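Local coordinates for lipoprotein YgdI/YgdR-like SH3-like domain-containing protein (Shewanella oneidensis, PDB 2RB6) that is of unknown function but is a predicted membrane-attached bacterial lipoprotein with a small, all-beta SH3-like domain, at residues P21-Y30 with M41-I50. Sequence-based numbering, arbitrary orientation.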
# COMPACT_ATOMS: atom_id res chain seq x y z
N PRO A 21 2.19 2.07 3.44
CA PRO A 21 2.92 0.81 3.27
C PRO A 21 4.41 1.04 3.56
O PRO A 21 5.01 2.02 3.10
CB PRO A 21 2.64 0.43 1.80
CG PRO A 21 2.42 1.74 1.13
CD PRO A 21 1.62 2.54 2.16
N LYS A 22 4.99 0.14 4.35
CA LYS A 22 6.39 0.24 4.76
C LYS A 22 7.28 -0.68 3.91
O LYS A 22 7.09 -1.90 3.91
CB LYS A 22 6.47 -0.14 6.24
CG LYS A 22 7.65 0.43 7.00
CD LYS A 22 7.31 0.50 8.49
CE LYS A 22 8.45 1.10 9.32
NZ LYS A 22 9.65 0.21 9.38
N LEU A 23 8.25 -0.11 3.21
CA LEU A 23 9.14 -0.89 2.35
C LEU A 23 10.28 -1.60 3.08
O LEU A 23 11.08 -0.96 3.77
CB LEU A 23 9.73 -0.01 1.24
CG LEU A 23 10.76 -0.69 0.34
CD1 LEU A 23 10.15 -1.95 -0.27
CD2 LEU A 23 11.23 0.26 -0.76
N ASP A 24 10.35 -2.92 2.92
CA ASP A 24 11.40 -3.74 3.53
C ASP A 24 12.45 -4.01 2.44
O ASP A 24 12.24 -4.85 1.56
CB ASP A 24 10.79 -5.06 4.04
CG ASP A 24 11.80 -5.94 4.78
OD1 ASP A 24 11.36 -6.80 5.57
OD2 ASP A 24 13.03 -5.80 4.58
N LYS A 25 13.56 -3.28 2.52
CA LYS A 25 14.65 -3.40 1.56
C LYS A 25 15.38 -4.73 1.59
O LYS A 25 16.01 -5.13 0.61
CB LYS A 25 15.67 -2.26 1.75
CG LYS A 25 15.21 -0.92 1.18
CD LYS A 25 16.39 0.01 0.91
CE LYS A 25 15.93 1.31 0.25
NZ LYS A 25 17.08 2.25 -0.03
N THR A 26 15.30 -5.43 2.72
CA THR A 26 15.96 -6.72 2.84
C THR A 26 15.31 -7.70 1.86
O THR A 26 15.99 -8.44 1.16
CB THR A 26 15.84 -7.27 4.27
OG1 THR A 26 16.39 -6.32 5.19
CG2 THR A 26 16.60 -8.59 4.40
N THR A 27 13.98 -7.68 1.81
CA THR A 27 13.23 -8.57 0.93
C THR A 27 12.58 -7.88 -0.27
O THR A 27 11.97 -8.54 -1.10
CB THR A 27 12.10 -9.26 1.69
OG1 THR A 27 11.19 -8.27 2.19
CG2 THR A 27 12.63 -10.08 2.84
N GLY A 28 12.72 -6.56 -0.36
CA GLY A 28 12.09 -5.85 -1.47
C GLY A 28 10.58 -6.08 -1.42
O GLY A 28 9.91 -6.17 -2.46
N MSE A 29 10.06 -6.18 -0.20
CA MSE A 29 8.64 -6.40 0.04
C MSE A 29 7.96 -5.20 0.70
O MSE A 29 8.51 -4.61 1.63
CB MSE A 29 8.46 -7.62 0.97
CG MSE A 29 8.87 -8.94 0.38
SE MSE A 29 7.51 -9.65 -0.79
CE MSE A 29 8.45 -11.23 -1.40
N TYR A 30 6.77 -4.84 0.22
CA TYR A 30 6.02 -3.74 0.82
C TYR A 30 4.99 -4.34 1.78
O TYR A 30 4.17 -5.16 1.38
CB TYR A 30 5.29 -2.92 -0.24
CG TYR A 30 5.99 -1.65 -0.68
CD1 TYR A 30 6.09 -0.54 0.17
CD2 TYR A 30 6.57 -1.55 -1.95
CE1 TYR A 30 6.74 0.62 -0.22
CE2 TYR A 30 7.23 -0.39 -2.35
CZ TYR A 30 7.31 0.69 -1.49
OH TYR A 30 7.97 1.83 -1.89
N MSE A 41 1.69 -8.86 2.23
CA MSE A 41 2.87 -8.53 1.45
C MSE A 41 2.64 -8.41 -0.04
O MSE A 41 1.77 -9.07 -0.60
CB MSE A 41 3.94 -9.59 1.70
CG MSE A 41 5.23 -9.07 2.29
SE MSE A 41 6.39 -10.56 2.74
CE MSE A 41 5.97 -10.64 4.64
N ILE A 42 3.46 -7.58 -0.67
CA ILE A 42 3.42 -7.36 -2.11
C ILE A 42 4.85 -7.00 -2.51
O ILE A 42 5.51 -6.23 -1.81
CB ILE A 42 2.43 -6.21 -2.47
CG1 ILE A 42 2.37 -6.01 -3.99
CG2 ILE A 42 2.84 -4.92 -1.78
CD1 ILE A 42 1.65 -7.09 -4.74
N LYS A 43 5.33 -7.58 -3.60
CA LYS A 43 6.69 -7.31 -4.07
C LYS A 43 6.86 -5.86 -4.53
O LYS A 43 5.97 -5.30 -5.17
CB LYS A 43 7.05 -8.26 -5.23
CG LYS A 43 6.90 -9.75 -4.91
CD LYS A 43 7.48 -10.63 -6.02
CE LYS A 43 8.98 -10.40 -6.19
NZ LYS A 43 9.75 -10.71 -4.95
N GLN A 44 8.00 -5.27 -4.21
CA GLN A 44 8.30 -3.88 -4.56
C GLN A 44 8.19 -3.68 -6.07
O GLN A 44 7.53 -2.75 -6.54
CB GLN A 44 9.71 -3.54 -4.08
CG GLN A 44 9.96 -2.07 -3.84
CD GLN A 44 10.07 -1.27 -5.12
OE1 GLN A 44 10.99 -1.47 -5.91
NE2 GLN A 44 9.12 -0.37 -5.33
N GLU A 45 8.83 -4.57 -6.82
CA GLU A 45 8.82 -4.52 -8.27
C GLU A 45 7.43 -4.63 -8.89
O GLU A 45 7.23 -4.23 -10.04
CB GLU A 45 9.70 -5.64 -8.82
CG GLU A 45 9.32 -7.01 -8.32
CD GLU A 45 10.06 -8.13 -9.03
OE1 GLU A 45 11.30 -8.04 -9.13
OE2 GLU A 45 9.40 -9.10 -9.47
N ASP A 46 6.47 -5.16 -8.15
CA ASP A 46 5.10 -5.30 -8.66
C ASP A 46 4.32 -4.00 -8.49
O ASP A 46 3.23 -3.83 -9.08
CB ASP A 46 4.36 -6.43 -7.91
CG ASP A 46 4.60 -7.81 -8.52
OD1 ASP A 46 5.72 -8.09 -8.99
OD2 ASP A 46 3.65 -8.63 -8.52
N VAL A 47 4.86 -3.08 -7.70
CA VAL A 47 4.20 -1.80 -7.43
C VAL A 47 4.70 -0.66 -8.32
O VAL A 47 5.88 -0.35 -8.33
CB VAL A 47 4.38 -1.41 -5.95
CG1 VAL A 47 3.72 -0.07 -5.66
CG2 VAL A 47 3.81 -2.50 -5.06
N THR A 48 3.80 -0.05 -9.08
CA THR A 48 4.19 1.06 -9.95
C THR A 48 4.17 2.40 -9.22
O THR A 48 4.99 3.28 -9.50
CB THR A 48 3.27 1.16 -11.20
OG1 THR A 48 1.91 1.34 -10.80
CG2 THR A 48 3.40 -0.10 -12.06
N GLN A 49 3.27 2.56 -8.25
CA GLN A 49 3.17 3.81 -7.51
C GLN A 49 2.43 3.67 -6.19
O GLN A 49 1.64 2.74 -6.00
CB GLN A 49 2.43 4.84 -8.39
CG GLN A 49 1.10 4.31 -8.91
CD GLN A 49 0.41 5.24 -9.90
OE1 GLN A 49 1.05 6.08 -10.55
NE2 GLN A 49 -0.90 5.09 -10.04
N ILE A 50 2.70 4.58 -5.26
CA ILE A 50 2.00 4.58 -3.98
C ILE A 50 1.29 5.92 -3.86
O ILE A 50 1.92 6.98 -3.88
CB ILE A 50 2.98 4.38 -2.80
CG1 ILE A 50 3.58 2.97 -2.88
CG2 ILE A 50 2.24 4.60 -1.48
CD1 ILE A 50 4.70 2.71 -1.90
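Tyr30 and Ile42 form a hydrogen-bonded antiparallel pair between strands 29-33 and 39-43. Tyr30 N donates to Ile42 O at 2.8 Å. The return bond, from Ile42 N to Tyr30 O, is longer at 3.3 Å. Past the non-hydrogen-bonded pair Met29-Lys43, Gln44 N, at the start of the 3-10 turn 44-46, donates to Gly28 O at 2.7 Å. Gly28, with positive phi, and Met29 both face Asp24 in a G1 bulge, and Asp24 OD2 accepts from Thr26 N in an Asx turn.

The Tyr30 ring is the centre of the packing. Leu23 CD1 lies over the middle of one face, while Gln44 NE2 meets the edge of the ring, near its plane, 3.5 Å from Tyr30 CE2, with the amide plane turned 66° from the ring. Gln44 runs alongside the tyrosine because CG stands opposite the backbone N (chi1 -156°) and the chain then bends at chi2; its CG also meets Leu23 CD1. The side chains of Ile50 and Tyr30 come from opposite directions, and Ile50 CD1 lies obliquely by Tyr30 CZ; Ile50 CG2 touches Pro21 CG at 3.9 Å. Ile42 CG2 packs on Tyr30 CB. Met7 of strand 4-9 also touches Tyr30, Ile42 and Val47.

On the other sheet face the selenomethionines Met29 and Met41 cross at about a right angle, with Met29 SE 3.8 Å from Met41 SE. Met29 CE rests near Lys43 NZ.

Backbone bonds thus set the hairpin register, whereas largely apolar contacts around one tyrosine tie it to strand 47-53, bringing together the two sheets of this SH3-like domain.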